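Local atomic coordinates of putative esterase (Bacteroides intestinalis DSM 17393, PDB entry 5VOL), a protein that probably hydrolyses feruloyl esters on arabinoxylan as a family 1 carbohydrate esterase working alongside xylanases, and binds calcium. Residues Y28-P33 with E81-T86; Y48-M53 with R133-L138. One frame throughout, in Å; residues are numbered along the deposited sequence.

Interaction 1 (Y28-P33 with E81-T86); sequences YTVFLP and EMIIVT
Phe31 and Ile84 face each other as an antiparallel hydrogen-bonded pair, and their side chains show how a flat ring can be steered along a neighbouring strand. CB of Phe31 lies 3.9 Å from CB of Ile84. With CG anti to the backbone N (chi1 165°), the phenyl ring reaches Met82 and sets its edge, CD2 foremost, 3.4 Å from Met82 O and in plane with it. That carbonyl is buried without a hydrogen-bonding partner, packed on by the ring edge and Pro33 CG.

On the face of Val30 and Val85 the contacts are mostly aliphatic. Val30 CG2 meets Ile83 CG2 at 3.7 Å at a slant, whereas Ile83 CD1 reaches Pro33 CD at about a right angle. Pro33 CB rests against the carboxylate of Glu81, whose charge is paired with Lys42.

The backbone fixes this register: Thr29 and Thr86 exchange two 2.9 Å bonds, N of each to O of the other, and Phe31 N gives a 2.7 Å bond to Ile84 O, the return bond from Ile84 N to Phe31 O being weak. A water donates to Thr86 OG1, which is also hydrogen-bonded to Leu49 O, and, weakly, to Thr29 O.

This ladder belongs to the antiparallel side of the alpha/beta-hydrolase sheet: strand 11-19 flanks 28-32 and strand 46-50 flanks 83-86, while Met70 of helix 66-76 packs on Phe31, Met82 and Ile84.

Interaction 2 (Y48-M53 with R133-L138); sequences YLLHGM and RAIAGL
Arg133 begins the second strand by laying its aliphatic stem at the edge of the Tyr48 ring: CG sits in the ring plane, 3.9 Å from Tyr48 CE2. The chain then bends at chi3 (-59°), turning the guanidinium to within 29° of the ring plane. Glu121 ties the two together, bonding Tyr48 OH and forming a salt bridge with Arg133 NE. A leucine in place of Tyr48 would probably deprive Glu121 of its hydroxyl partner and leave the stem of Arg133 without the flat edge it packs on.

Ala134 O accepts a 2.9 Å hydrogen bond from Tyr48 N. Ile135 follows on the tyrosine's face of the sheet. Its CG1, anti to the backbone N (chi1 -171°), lies 4.0 Å from Tyr48 CB, and its CD1 continues to Leu50 CD1. Ala136 is gripped through its backbone, N bonding to Tyr48 O and O receiving a bond from Leu50 N; its methyl meets Leu49 CD1 on the reverse face.

At Gly137 the strands close to 4.2 Å between its CA and that of Leu50, and a side chain here would collide with Leu50 CB. Leu138 ends the strand, its N bonding to Leu50 O at 3.2 Å and its CD1 packing 3.8 Å from Gly52 CA.

Parallel strands of this kind form the centre of an alpha/beta-hydrolase sheet. Strand 133-138 runs straight into the probable nucleophile elbow, a GxSxG turn starting at Gly137, and the side chain of Leu138 touches the putative Ser139-His252-Asp223 triad.

Overall arrangement
Interactions 1 and 2 lie in one mixed sheet, their centres about 12 Å apart, and illustrate how an alpha/beta-hydrolase passes from an antiparallel margin to a parallel centre. Across the sheet the strands run 24-32, 83-87, 46-50, 133-138, so the two contacts flank, and meet at, the seam between 83-87 and 46-50. There Val85 O and Leu49 N, and Thr86 OG1 and Leu49 O, probably form hydrogen bonds, while Ile84 CG2 packs on Leu49 CB. Along the chain the segments alternate: 28-33, 48-53, 81-86, 133-138. The bonds at that seam join the early strands to the one that leads into the likely nucleophile elbow, away from the calcium site.

Interaction 1 (Y28-P33 with E81-T86)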
loop_
_atom_site.group_PDB
_atom_site.type_symbol
_atom_site.label_atom_id
_atom_site.label_comp_id
_atom_site.label_asym_id
_atom_site.label_seq_id
_atom_site.Cartn_x
_atom_site.Cartn_y
_atom_site.Cartn_z
ATOM N N TYR C 28 7.089 -32.774 2.415
ATOM C CA TYR C 28 6.301 -31.651 1.927
ATOM C C TYR C 28 5.623 -30.982 3.107
ATOM O O TYR C 28 5.469 -31.586 4.168
ATOM C CB TYR C 28 5.268 -32.114 0.899
ATOM C CG TYR C 28 4.199 -33.015 1.484
ATOM C CD1 TYR C 28 4.352 -34.395 1.488
ATOM C CD2 TYR C 28 3.025 -32.486 2.015
ATOM C CE1 TYR C 28 3.382 -35.225 2.020
ATOM C CE2 TYR C 28 2.051 -33.308 2.543
ATOM C CZ TYR C 28 2.233 -34.676 2.542
ATOM O OH TYR C 28 1.259 -35.492 3.070
ATOM N N THR C 29 5.228 -29.727 2.916
ATOM C CA THR C 29 4.555 -28.962 3.953
ATOM C C THR C 29 3.284 -28.393 3.342
ATOM O O THR C 29 3.319 -27.792 2.272
ATOM C CB THR C 29 5.449 -27.820 4.497
ATOM O OG1 THR C 29 6.674 -28.366 4.997
ATOM C CG2 THR C 29 4.748 -27.047 5.612
ATOM N N VAL C 30 2.158 -28.600 4.000
ATOM C CA VAL C 30 0.894 -28.190 3.406
ATOM C C VAL C 30 0.128 -27.306 4.380
ATOM O O VAL C 30 0.148 -27.544 5.593
ATOM C CB VAL C 30 0.036 -29.420 3.009
ATOM C CG1 VAL C 30 -0.174 -30.337 4.202
ATOM C CG2 VAL C 30 -1.304 -28.985 2.434
ATOM N N PHE C 31 -0.508 -26.264 3.847
ATOM C CA PHE C 31 -1.443 -25.454 4.623
ATOM C C PHE C 31 -2.864 -26.002 4.472
ATOM O O PHE C 31 -3.331 -26.178 3.361
ATOM C CB PHE C 31 -1.405 -23.987 4.165
ATOM C CG PHE C 31 -2.569 -23.161 4.661
ATOM C CD1 PHE C 31 -2.500 -22.499 5.884
ATOM C CD2 PHE C 31 -3.736 -23.055 3.911
ATOM C CE1 PHE C 31 -3.578 -21.736 6.347
ATOM C CE2 PHE C 31 -4.824 -22.293 4.365
ATOM C CZ PHE C 31 -4.742 -21.638 5.584
ATOM N N LEU C 32 -3.543 -26.247 5.588
ATOM C CA LEU C 32 -4.921 -26.716 5.554
ATOM C C LEU C 32 -5.871 -25.656 6.129
ATOM O O LEU C 32 -5.698 -25.223 7.257
ATOM C CB LEU C 32 -5.064 -28.019 6.335
ATOM C CG LEU C 32 -4.128 -29.172 5.936
ATOM C CD1 LEU C 32 -4.305 -30.295 6.930
ATOM C CD2 LEU C 32 -4.426 -29.635 4.539
ATOM N N PRO C 33 -6.889 -25.261 5.355
ATOM C CA PRO C 33 -7.879 -24.255 5.772
ATOM C C PRO C 33 -8.540 -24.546 7.126
ATOM O O PRO C 33 -8.606 -25.694 7.576
ATOM C CB PRO C 33 -8.924 -24.306 4.657
ATOM C CG PRO C 33 -8.203 -24.838 3.471
ATOM C CD PRO C 33 -7.126 -25.747 3.985
ATOM N N GLU C 81 -10.454 -19.839 0.770
ATOM C CA GLU C 81 -9.782 -20.976 1.371
ATOM C C GLU C 81 -9.206 -21.851 0.254
ATOM O O GLU C 81 -9.837 -22.067 -0.776
ATOM C CB GLU C 81 -10.728 -21.776 2.251
ATOM C CG GLU C 81 -11.162 -21.067 3.509
ATOM C CD GLU C 81 -11.874 -22.017 4.442
ATOM O OE1 GLU C 81 -12.707 -22.796 3.944
ATOM O OE2 GLU C 81 -11.589 -22.015 5.653
ATOM N N MET C 82 -7.983 -22.317 0.444
ATOM C CA MET C 82 -7.318 -23.126 -0.567
ATOM C C MET C 82 -6.257 -23.984 0.101
ATOM O O MET C 82 -5.736 -23.628 1.159
ATOM C CB MET C 82 -6.675 -22.246 -1.652
ATOM C CG MET C 82 -5.392 -21.485 -1.201
ATOM S SD MET C 82 -4.760 -20.335 -2.456
ATOM C CE MET C 82 -5.688 -18.835 -2.034
ATOM N N ILE C 83 -5.961 -25.121 -0.515
ATOM C CA ILE C 83 -4.823 -25.947 -0.112
ATOM C C ILE C 83 -3.556 -25.289 -0.656
ATOM O O ILE C 83 -3.505 -24.900 -1.830
ATOM C CB ILE C 83 -4.943 -27.409 -0.652
ATOM C CG1 ILE C 83 -6.291 -28.028 -0.258
ATOM C CG2 ILE C 83 -3.776 -28.266 -0.179
ATOM C CD1 ILE C 83 -6.508 -28.160 1.238
ATOM N N ILE C 84 -2.547 -25.131 0.193
ATOM C CA ILE C 84 -1.271 -24.617 -0.269
ATOM C C ILE C 84 -0.192 -25.656 0.066
ATOM O O ILE C 84 -0.118 -26.146 1.194
ATOM C CB ILE C 84 -0.920 -23.254 0.364
ATOM C CG1 ILE C 84 -2.055 -22.250 0.144
ATOM C CG2 ILE C 84 0.341 -22.665 -0.280
ATOM C CD1 ILE C 84 -1.835 -20.963 0.910
ATOM N N VAL C 85 0.644 -25.996 -0.903
ATOM C CA VAL C 85 1.620 -27.061 -0.639
ATOM C C VAL C 85 2.985 -26.770 -1.245
ATOM O O VAL C 85 3.099 -26.266 -2.366
ATOM C CB VAL C 85 1.103 -28.418 -1.161
ATOM C CG1 VAL C 85 0.914 -28.345 -2.639
ATOM C CG2 VAL C 85 2.067 -29.569 -0.794
ATOM N N THR C 86 4.018 -27.095 -0.470
ATOM C CA THR C 86 5.402 -26.905 -0.868
ATOM C C THR C 86 6.120 -28.254 -0.754
ATOM O O THR C 86 6.271 -28.772 0.354
ATOM C CB THR C 86 6.106 -25.869 0.026
ATOM O OG1 THR C 86 5.399 -24.615 -0.025
ATOM C CG2 THR C 86 7.577 -25.675 -0.415
HETATM O O HOH W 1 4.095 -24.559 2.217
#

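Interaction 2 (Y48-M53 with R133-L138)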
loop_
_atom_site.group_PDB
_atom_site.type_symbol
_atom_site.label_atom_id
_atom_site.label_comp_id
_atom_site.label_asym_id
_atom_site.label_seq_id
_atom_site.Cartn_x
_atom_site.Cartn_y
_atom_site.Cartn_z
ATOM N N TYR C 48 0.266 -24.582 -5.602
ATOM C CA TYR C 48 1.595 -25.149 -5.382
ATOM C C TYR C 48 2.567 -23.992 -5.194
ATOM O O TYR C 48 2.715 -23.140 -6.057
ATOM C CB TYR C 48 1.993 -26.078 -6.544
ATOM C CG TYR C 48 1.091 -27.290 -6.566
ATOM C CD1 TYR C 48 1.372 -28.396 -5.765
ATOM C CD2 TYR C 48 -0.074 -27.306 -7.329
ATOM C CE1 TYR C 48 0.526 -29.496 -5.741
ATOM C CE2 TYR C 48 -0.924 -28.395 -7.309
ATOM C CZ TYR C 48 -0.613 -29.490 -6.520
ATOM O OH TYR C 48 -1.460 -30.575 -6.488
ATOM N N LEU C 49 3.200 -23.940 -4.035
ATOM C CA LEU C 49 4.065 -22.814 -3.710
ATOM C C LEU C 49 5.508 -23.300 -3.483
ATOM O O LEU C 49 5.814 -23.897 -2.457
ATOM C CB LEU C 49 3.531 -22.091 -2.476
ATOM C CG LEU C 49 4.241 -20.825 -1.979
ATOM C CD1 LEU C 49 4.207 -19.743 -3.050
ATOM C CD2 LEU C 49 3.536 -20.331 -0.728
ATOM N N LEU C 50 6.383 -22.991 -4.428
ATOM C CA LEU C 50 7.709 -23.616 -4.505
ATOM C C LEU C 50 8.827 -22.787 -3.864
ATOM O O LEU C 50 8.845 -21.547 -3.978
ATOM C CB LEU C 50 8.054 -23.892 -5.977
ATOM C CG LEU C 50 6.998 -24.616 -6.821
ATOM C CD1 LEU C 50 7.518 -24.874 -8.242
ATOM C CD2 LEU C 50 6.532 -25.936 -6.175
ATOM N N HIS C 51 9.766 -23.473 -3.202
ATOM C CA HIS C 51 10.887 -22.794 -2.545
ATOM C C HIS C 51 12.061 -22.569 -3.490
ATOM O O HIS C 51 12.051 -23.036 -4.629
ATOM C CB HIS C 51 11.367 -23.573 -1.315
ATOM C CG HIS C 51 11.945 -24.917 -1.633
ATOM N ND1 HIS C 51 13.157 -25.075 -2.277
ATOM C CD2 HIS C 51 11.486 -26.169 -1.389
ATOM C CE1 HIS C 51 13.411 -26.363 -2.423
ATOM N NE2 HIS C 51 12.419 -27.050 -1.884
ATOM N N GLY C 52 13.068 -21.848 -3.003
ATOM C CA GLY C 52 14.225 -21.504 -3.811
ATOM C C GLY C 52 15.368 -22.492 -3.637
ATOM O O GLY C 52 15.270 -23.431 -2.847
ATOM N N MET C 53 16.454 -22.268 -4.367
ATOM C CA MET C 53 17.658 -23.101 -4.228
ATOM C C MET C 53 18.203 -23.036 -2.797
ATOM O O MET C 53 18.053 -22.013 -2.123
ATOM C CB MET C 53 18.720 -22.656 -5.229
ATOM C CG MET C 53 19.876 -23.655 -5.411
ATOM S SD MET C 53 21.041 -23.082 -6.668
ATOM C CE MET C 53 21.885 -21.781 -5.779
ATOM N N ARG C 133 -6.431 -24.760 -9.938
ATOM C CA ARG C 133 -5.053 -25.145 -9.657
ATOM C C ARG C 133 -4.108 -24.051 -10.099
ATOM O O ARG C 133 -4.115 -23.660 -11.262
ATOM C CB ARG C 133 -4.691 -26.470 -10.354
ATOM C CG ARG C 133 -3.257 -26.953 -10.029
ATOM C CD ARG C 133 -2.869 -28.274 -10.752
ATOM N NE ARG C 133 -3.757 -29.394 -10.435
ATOM C CZ ARG C 133 -4.655 -29.906 -11.276
ATOM N NH1 ARG C 133 -4.797 -29.397 -12.495
ATOM N NH2 ARG C 133 -5.407 -30.936 -10.901
ATOM N N ALA C 134 -3.286 -23.555 -9.173
ATOM C CA ALA C 134 -2.364 -22.474 -9.499
ATOM C C ALA C 134 -0.960 -22.826 -9.019
ATOM O O ALA C 134 -0.779 -23.747 -8.231
ATOM C CB ALA C 134 -2.847 -21.134 -8.875
ATOM N N ILE C 135 0.037 -22.092 -9.491
ATOM C CA ILE C 135 1.397 -22.358 -9.059
ATOM C C ILE C 135 2.205 -21.064 -8.958
ATOM O O ILE C 135 2.018 -20.131 -9.741
ATOM C CB ILE C 135 2.085 -23.385 -10.019
ATOM C CG1 ILE C 135 3.436 -23.846 -9.482
ATOM C CG2 ILE C 135 2.207 -22.843 -11.436
ATOM C CD1 ILE C 135 3.952 -25.101 -10.237
ATOM N N ALA C 136 3.070 -21.004 -7.955
ATOM C CA ALA C 136 3.904 -19.829 -7.701
ATOM C C ALA C 136 5.184 -20.298 -7.035
ATOM O O ALA C 136 5.227 -21.401 -6.497
ATOM C CB ALA C 136 3.169 -18.828 -6.808
ATOM N N GLY C 137 6.221 -19.470 -7.046
ATOM C CA GLY C 137 7.425 -19.799 -6.307
ATOM C C GLY C 137 8.428 -18.676 -6.362
ATOM O O GLY C 137 8.272 -17.757 -7.170
ATOM N N LEU C 138 9.464 -18.763 -5.521
ATOM C CA LEU C 138 10.541 -17.782 -5.516
ATOM C C LEU C 138 11.839 -18.348 -6.088
ATOM O O LEU C 138 12.141 -19.536 -5.929
ATOM C CB LEU C 138 10.785 -17.257 -4.093
ATOM C CG LEU C 138 11.410 -18.291 -3.148
ATOM C CD1 LEU C 138 12.908 -18.034 -2.945
ATOM C CD2 LEU C 138 10.692 -18.318 -1.817
#